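Local coordinates for hypothetical protein Atu2327 (Agrobacterium tumefaciens, PDB 2O8I) that is of unestablished function but probably, as an OHCU decarboxylase family member, converts 2-oxo-4-hydroxy-4-carboxy-5-ureidoimidazoline to allantoin in uric acid degradation, at residues A51-R56 / Q141-A146; A22-D27 / C45-V50. One frame throughout, in Å; residues are numbered along the deposited sequence.

Contact 1 of 2, residues A51-R56 / Q141-A146; sequences ASEAER and QEFATA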
loop_
_atom_site.group_PDB
_atom_site.type_symbol
_atom_site.label_atom_id
_atom_site.label_comp_id
_atom_site.label_asym_id
_atom_site.label_seq_id
_atom_site.Cartn_x
_atom_site.Cartn_y
_atom_site.Cartn_z
ATOM N N ALA A 51 -3.776 19.366 12.448
ATOM C CA ALA A 51 -4.052 19.634 11.042
ATOM C C ALA A 51 -5.511 20.057 10.919
ATOM O O ALA A 51 -6.299 19.774 11.810
ATOM C CB ALA A 51 -3.794 18.380 10.240
ATOM N N SER A 52 -5.877 20.735 9.838
ATOM C CA SER A 52 -7.239 21.244 9.692
ATOM C C SER A 52 -8.155 20.026 9.583
ATOM O O SER A 52 -7.662 18.925 9.314
ATOM C CB SER A 52 -7.337 22.154 8.454
ATOM O OG SER A 52 -7.118 21.438 7.232
ATOM N N GLU A 53 -9.466 20.185 9.806
ATOM C CA GLU A 53 -10.385 19.051 9.531
ATOM C C GLU A 53 -10.348 18.603 8.054
ATOM O O GLU A 53 -10.396 17.406 7.786
ATOM C CB GLU A 53 -11.832 19.287 10.024
ATOM C CG GLU A 53 -12.073 19.279 11.589
ATOM C CD GLU A 53 -11.425 18.088 12.350
ATOM O OE1 GLU A 53 -12.142 17.171 12.827
ATOM O OE2 GLU A 53 -10.186 18.088 12.491
ATOM N N ALA A 54 -10.234 19.539 7.105
ATOM C CA ALA A 54 -10.051 19.161 5.691
ATOM C C ALA A 54 -8.822 18.254 5.512
ATOM O O ALA A 54 -8.884 17.250 4.805
ATOM C CB ALA A 54 -9.927 20.402 4.784
ATOM N N GLU A 55 -7.712 18.626 6.156
ATOM C CA GLU A 55 -6.465 17.884 6.002
ATOM C C GLU A 55 -6.586 16.477 6.573
ATOM O O GLU A 55 -6.199 15.510 5.909
ATOM C CB GLU A 55 -5.277 18.655 6.603
ATOM C CG GLU A 55 -4.884 19.921 5.805
ATOM C CD GLU A 55 -3.853 20.802 6.548
ATOM O OE1 GLU A 55 -3.837 20.784 7.817
ATOM O OE2 GLU A 55 -3.060 21.508 5.860
ATOM N N ARG A 56 -7.159 16.359 7.767
ATOM C CA ARG A 56 -7.449 15.068 8.362
ATOM C C ARG A 56 -8.373 14.221 7.465
ATOM O O ARG A 56 -8.155 13.003 7.283
ATOM C CB ARG A 56 -8.013 15.246 9.765
ATOM C CG ARG A 56 -6.969 15.821 10.727
ATOM C CD ARG A 56 -7.559 16.553 11.961
ATOM N NE ARG A 56 -8.478 15.720 12.741
ATOM C CZ ARG A 56 -8.117 14.726 13.557
ATOM N NH1 ARG A 56 -6.838 14.404 13.733
ATOM N NH2 ARG A 56 -9.050 14.028 14.192
ATOM N N GLN A 141 -19.215 10.090 14.480
ATOM C CA GLN A 141 -18.680 8.928 15.206
ATOM C C GLN A 141 -17.603 8.203 14.392
ATOM O O GLN A 141 -16.499 7.958 14.903
ATOM C CB GLN A 141 -19.773 7.945 15.579
ATOM C CG GLN A 141 -20.924 8.546 16.345
ATOM C CD GLN A 141 -22.110 7.584 16.444
ATOM O OE1 GLN A 141 -22.733 7.191 15.440
ATOM N NE2 GLN A 141 -22.416 7.193 17.661
ATOM N N GLU A 142 -17.914 7.898 13.130
ATOM C CA GLU A 142 -16.966 7.280 12.199
ATOM C C GLU A 142 -15.721 8.102 11.924
ATOM O O GLU A 142 -14.668 7.563 11.604
ATOM C CB GLU A 142 -17.618 6.957 10.867
ATOM C CG GLU A 142 -18.390 5.763 10.964
ATOM C CD GLU A 142 -17.602 4.627 11.575
ATOM O OE1 GLU A 142 -16.737 4.067 10.842
ATOM O OE2 GLU A 142 -17.895 4.297 12.770
ATOM N N PHE A 143 -15.845 9.407 12.017
ATOM C CA PHE A 143 -14.691 10.237 11.826
ATOM C C PHE A 143 -13.808 10.115 13.057
ATOM O O PHE A 143 -12.596 9.982 12.924
ATOM C CB PHE A 143 -15.103 11.672 11.570
ATOM C CG PHE A 143 -14.008 12.521 11.050
ATOM C CD1 PHE A 143 -13.777 12.606 9.689
ATOM C CD2 PHE A 143 -13.225 13.267 11.924
ATOM C CE1 PHE A 143 -12.764 13.409 9.179
ATOM C CE2 PHE A 143 -12.202 14.063 11.440
ATOM C CZ PHE A 143 -11.968 14.142 10.053
ATOM N N ALA A 144 -14.410 10.099 14.243
ATOM C CA ALA A 144 -13.643 9.816 15.454
ATOM C C ALA A 144 -12.957 8.427 15.374
ATOM O O ALA A 144 -11.756 8.327 15.566
ATOM C CB ALA A 144 -14.525 9.937 16.723
ATOM N N THR A 145 -13.719 7.379 15.065
ATOM C CA THR A 145 -13.176 6.025 14.968
ATOM C C THR A 145 -12.073 5.904 13.910
ATOM O O THR A 145 -10.999 5.390 14.223
ATOM C CB THR A 145 -14.289 5.009 14.689
ATOM O OG1 THR A 145 -15.148 4.996 15.801
ATOM C CG2 THR A 145 -13.769 3.589 14.529
ATOM N N ALA A 146 -12.338 6.381 12.683
ATOM C CA ALA A 146 -11.401 6.260 11.562
ATOM C C ALA A 146 -10.107 6.950 11.865
ATOM O O ALA A 146 -9.064 6.378 11.634
ATOM C CB ALA A 146 -11.981 6.801 10.288
#
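The phenyl ring of Phe-143 meets the carboxylate of Glu-53 and the chain of Arg-56 obliquely, its plane turned 67° from the carboxylate and 66° from the guanidinium. Glu-53 OE1 comes to 3.4 Å from Phe-143 CE2, while the far corner of the ring, Phe-143 CZ, lies 4.1 Å from Arg-56 CB. The ring is carried out from helix 139-161 toward helix 53-62 by a chi1 of -166°, which sets CG opposite the backbone N. The two charged side chains it meets are joined to each other: Arg-56 NE and Glu-53 OE2 form a salt bridge of 2.9 Å, which ties down the carboxylate through the oxygen that does not approach the ring. Helix 53-62 opens with a capping box, Glu-55 N donating to Ser-52 OG (3.1 Å) and Ser-52 N to Glu-55 OE1 (2.9 Å). The contact lies at the surface and rests on van der Waals packing between a ring and an ion pair. Phe-143 also touches Leu-57 and Leu-60 of helix 53-62, and Arg-56 makes a cation-pi contact with Phe-48, so the first turn of helix 53-62 touches both helix 139-161, through Phe-143, and helix 37-50, through Phe-48.

Contact 2 of 2, residues A22-D27 / C45-V50; sequences AERAYD and CAQFRV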
loop_
_atom_site.group_PDB
_atom_site.type_symbol
_atom_site.label_atom_id
_atom_site.label_comp_id
_atom_site.label_asym_id
_atom_site.label_seq_id
_atom_site.Cartn_x
_atom_site.Cartn_y
_atom_site.Cartn_z
ATOM N N ALA A 22 4.912 14.547 8.031
ATOM C CA ALA A 22 6.315 14.353 8.365
ATOM C C ALA A 22 7.087 15.647 8.197
ATOM O O ALA A 22 7.978 15.895 8.994
ATOM C CB ALA A 22 6.926 13.237 7.528
ATOM N N GLU A 23 6.769 16.452 7.173
ATOM C CA GLU A 23 7.390 17.780 6.964
ATOM C C GLU A 23 7.186 18.660 8.208
ATOM O O GLU A 23 8.144 19.201 8.772
ATOM C CB GLU A 23 6.737 18.538 5.810
ATOM C CG GLU A 23 6.638 17.847 4.481
ATOM C CD GLU A 23 7.802 18.187 3.599
ATOM O OE1 GLU A 23 8.596 19.104 3.992
ATOM O OE2 GLU A 23 7.944 17.539 2.516
ATOM N N ARG A 24 5.940 18.806 8.644
ATOM C CA ARG A 24 5.657 19.640 9.796
ATOM C C ARG A 24 6.283 19.091 11.044
ATOM O O ARG A 24 6.816 19.867 11.852
ATOM C CB ARG A 24 4.171 19.774 10.020
ATOM C CG ARG A 24 3.499 20.498 8.899
ATOM C CD ARG A 24 2.029 20.654 9.202
ATOM N NE ARG A 24 1.395 21.183 8.010
ATOM C CZ ARG A 24 0.087 21.174 7.798
ATOM N NH1 ARG A 24 -0.729 20.623 8.699
ATOM N NH2 ARG A 24 -0.387 21.695 6.659
ATOM N N ALA A 25 6.231 17.768 11.237
ATOM C CA ALA A 25 6.920 17.170 12.402
ATOM C C ALA A 25 8.401 17.547 12.385
ATOM O O ALA A 25 8.992 17.740 13.453
ATOM C CB ALA A 25 6.768 15.675 12.441
ATOM N N TYR A 26 8.985 17.639 11.187
ATOM C CA TYR A 26 10.396 17.918 11.104
ATOM C C TYR A 26 10.671 19.361 11.545
ATOM O O TYR A 26 11.648 19.627 12.271
ATOM C CB TYR A 26 10.988 17.632 9.710
ATOM C CG TYR A 26 12.526 17.647 9.751
ATOM C CD1 TYR A 26 13.256 18.855 9.592
ATOM C CD2 TYR A 26 13.248 16.490 10.011
ATOM C CE1 TYR A 26 14.639 18.876 9.642
ATOM C CE2 TYR A 26 14.664 16.510 10.078
ATOM C CZ TYR A 26 15.341 17.701 9.892
ATOM O OH TYR A 26 16.718 17.728 9.930
ATOM N N ASP A 27 9.786 20.277 11.124
ATOM C CA ASP A 27 9.881 21.675 11.502
ATOM C C ASP A 27 9.547 21.921 12.960
ATOM O O ASP A 27 9.958 22.944 13.505
ATOM C CB ASP A 27 9.088 22.568 10.546
ATOM C CG ASP A 27 9.680 22.563 9.123
ATOM O OD1 ASP A 27 10.890 22.265 8.965
ATOM O OD2 ASP A 27 8.945 22.850 8.160
ATOM N N CYS A 45 1.569 11.918 15.352
ATOM C CA CYS A 45 0.190 12.138 15.801
ATOM C C CYS A 45 -0.065 13.594 16.160
ATOM O O CYS A 45 -1.130 14.144 15.831
ATOM C CB CYS A 45 -0.192 11.220 16.954
ATOM S SG CYS A 45 -0.286 9.521 16.383
ATOM N N ALA A 46 0.904 14.227 16.818
ATOM C CA ALA A 46 0.773 15.624 17.165
ATOM C C ALA A 46 0.432 16.465 15.948
ATOM O O ALA A 46 -0.487 17.282 16.010
ATOM C CB ALA A 46 2.018 16.155 17.863
ATOM N N GLN A 47 1.138 16.275 14.842
ATOM C CA GLN A 47 0.794 17.022 13.641
ATOM C C GLN A 47 -0.560 16.604 13.052
ATOM O O GLN A 47 -1.269 17.431 12.456
ATOM C CB GLN A 47 1.864 16.884 12.572
ATOM C CG GLN A 47 3.223 17.331 12.957
ATOM C CD GLN A 47 3.250 18.757 13.479
ATOM O OE1 GLN A 47 3.922 19.030 14.457
ATOM N NE2 GLN A 47 2.517 19.667 12.828
ATOM N N PHE A 48 -0.906 15.329 13.178
ATOM C CA PHE A 48 -2.144 14.839 12.602
ATOM C C PHE A 48 -3.297 15.451 13.372
ATOM O O PHE A 48 -4.346 15.774 12.800
ATOM C CB PHE A 48 -2.186 13.318 12.737
ATOM C CG PHE A 48 -3.455 12.671 12.249
ATOM C CD1 PHE A 48 -3.952 12.927 10.981
ATOM C CD2 PHE A 48 -4.122 11.753 13.049
ATOM C CE1 PHE A 48 -5.105 12.282 10.526
ATOM C CE2 PHE A 48 -5.277 11.102 12.605
ATOM C CZ PHE A 48 -5.768 11.363 11.346
ATOM N N ARG A 49 -3.106 15.599 14.677
ATOM C CA ARG A 49 -4.158 16.118 15.508
ATOM C C ARG A 49 -4.403 17.597 15.315
ATOM O O ARG A 49 -5.475 18.081 15.595
ATOM C CB ARG A 49 -3.846 15.839 16.956
ATOM C CG ARG A 49 -4.444 14.570 17.375
ATOM C CD ARG A 49 -3.576 13.920 18.399
ATOM N NE ARG A 49 -4.087 12.590 18.655
ATOM C CZ ARG A 49 -3.982 11.954 19.809
ATOM N NH1 ARG A 49 -3.382 12.514 20.841
ATOM N NH2 ARG A 49 -4.499 10.747 19.917
ATOM N N VAL A 50 -3.410 18.307 14.826
ATOM C CA VAL A 50 -3.445 19.751 14.807
ATOM C C VAL A 50 -3.707 20.288 13.403
ATOM O O VAL A 50 -3.847 21.483 13.202
ATOM C CB VAL A 50 -2.138 20.292 15.467
ATOM C CG1 VAL A 50 -1.252 21.105 14.501
ATOM C CG2 VAL A 50 -2.481 21.021 16.763
#
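Gln-47 reaches from helix 37-50 to the backbone of helix 19-27, where the closest CA pair, Ala-25 and Gln-47, is 6.3 Å apart. Its CB points toward that helix, and CG is the first atom to touch, 3.5 Å from Ala-25 N and 3.9 Å from Ala-25 CB. At CG the chain bends (chi2 -54°), which turns the amide along the neighbouring helix instead of straight into it. CD then passes 3.7 Å from Arg-24 CB. The two ends of the amide part here: as modelled, OE1 stays by the backbone, 4.0 Å from Arg-24 O, whereas NE2 lies against the aliphatic chain of Arg-24, 3.3 Å from its CB and 3.8 Å from its CD. Arg-24 runs extended from CG to NE, and its guanidinium plane stands 81° from the amide, so the two flat groups do not stack. The guanidinium continues past Gln-47 to its polar partner, Glu-55, and Ala-28 adds a further neighbour to the glutamine. Ala-25 also packs on Phe-7, and Tyr-26 meets that ring edge-to-face, which joins helix 19-27 to helix 4-11. Chemically, the contact is van der Waals packing of a polar amide on methylene groups and helix backbone, without a hydrogen bond between the segments, and the arginine's charge is met by a carboxylate beyond them.

Overall arrangement
Contact 2 comes first along the chain, joining helices 19-27 and 37-50; contact 1 follows, joining helix 53-62 to the long helix 139-161 near the end of the chain. Their centres are about 15 Å apart, and the short connection between helices 37-50 and 53-62 links them in sequence. They also touch directly: Glu-55 OE2 makes a 2.8 Å salt bridge with Arg-24 NH2, and Arg-56 NH1 lies 3.0 Å from Phe-48 O in a probable hydrogen bond. Helices 19-27, 37-50, 53-62 and 139-161 are thus connected as neighbours within this all-helical fold, one contact local in sequence and the other closing a long interval.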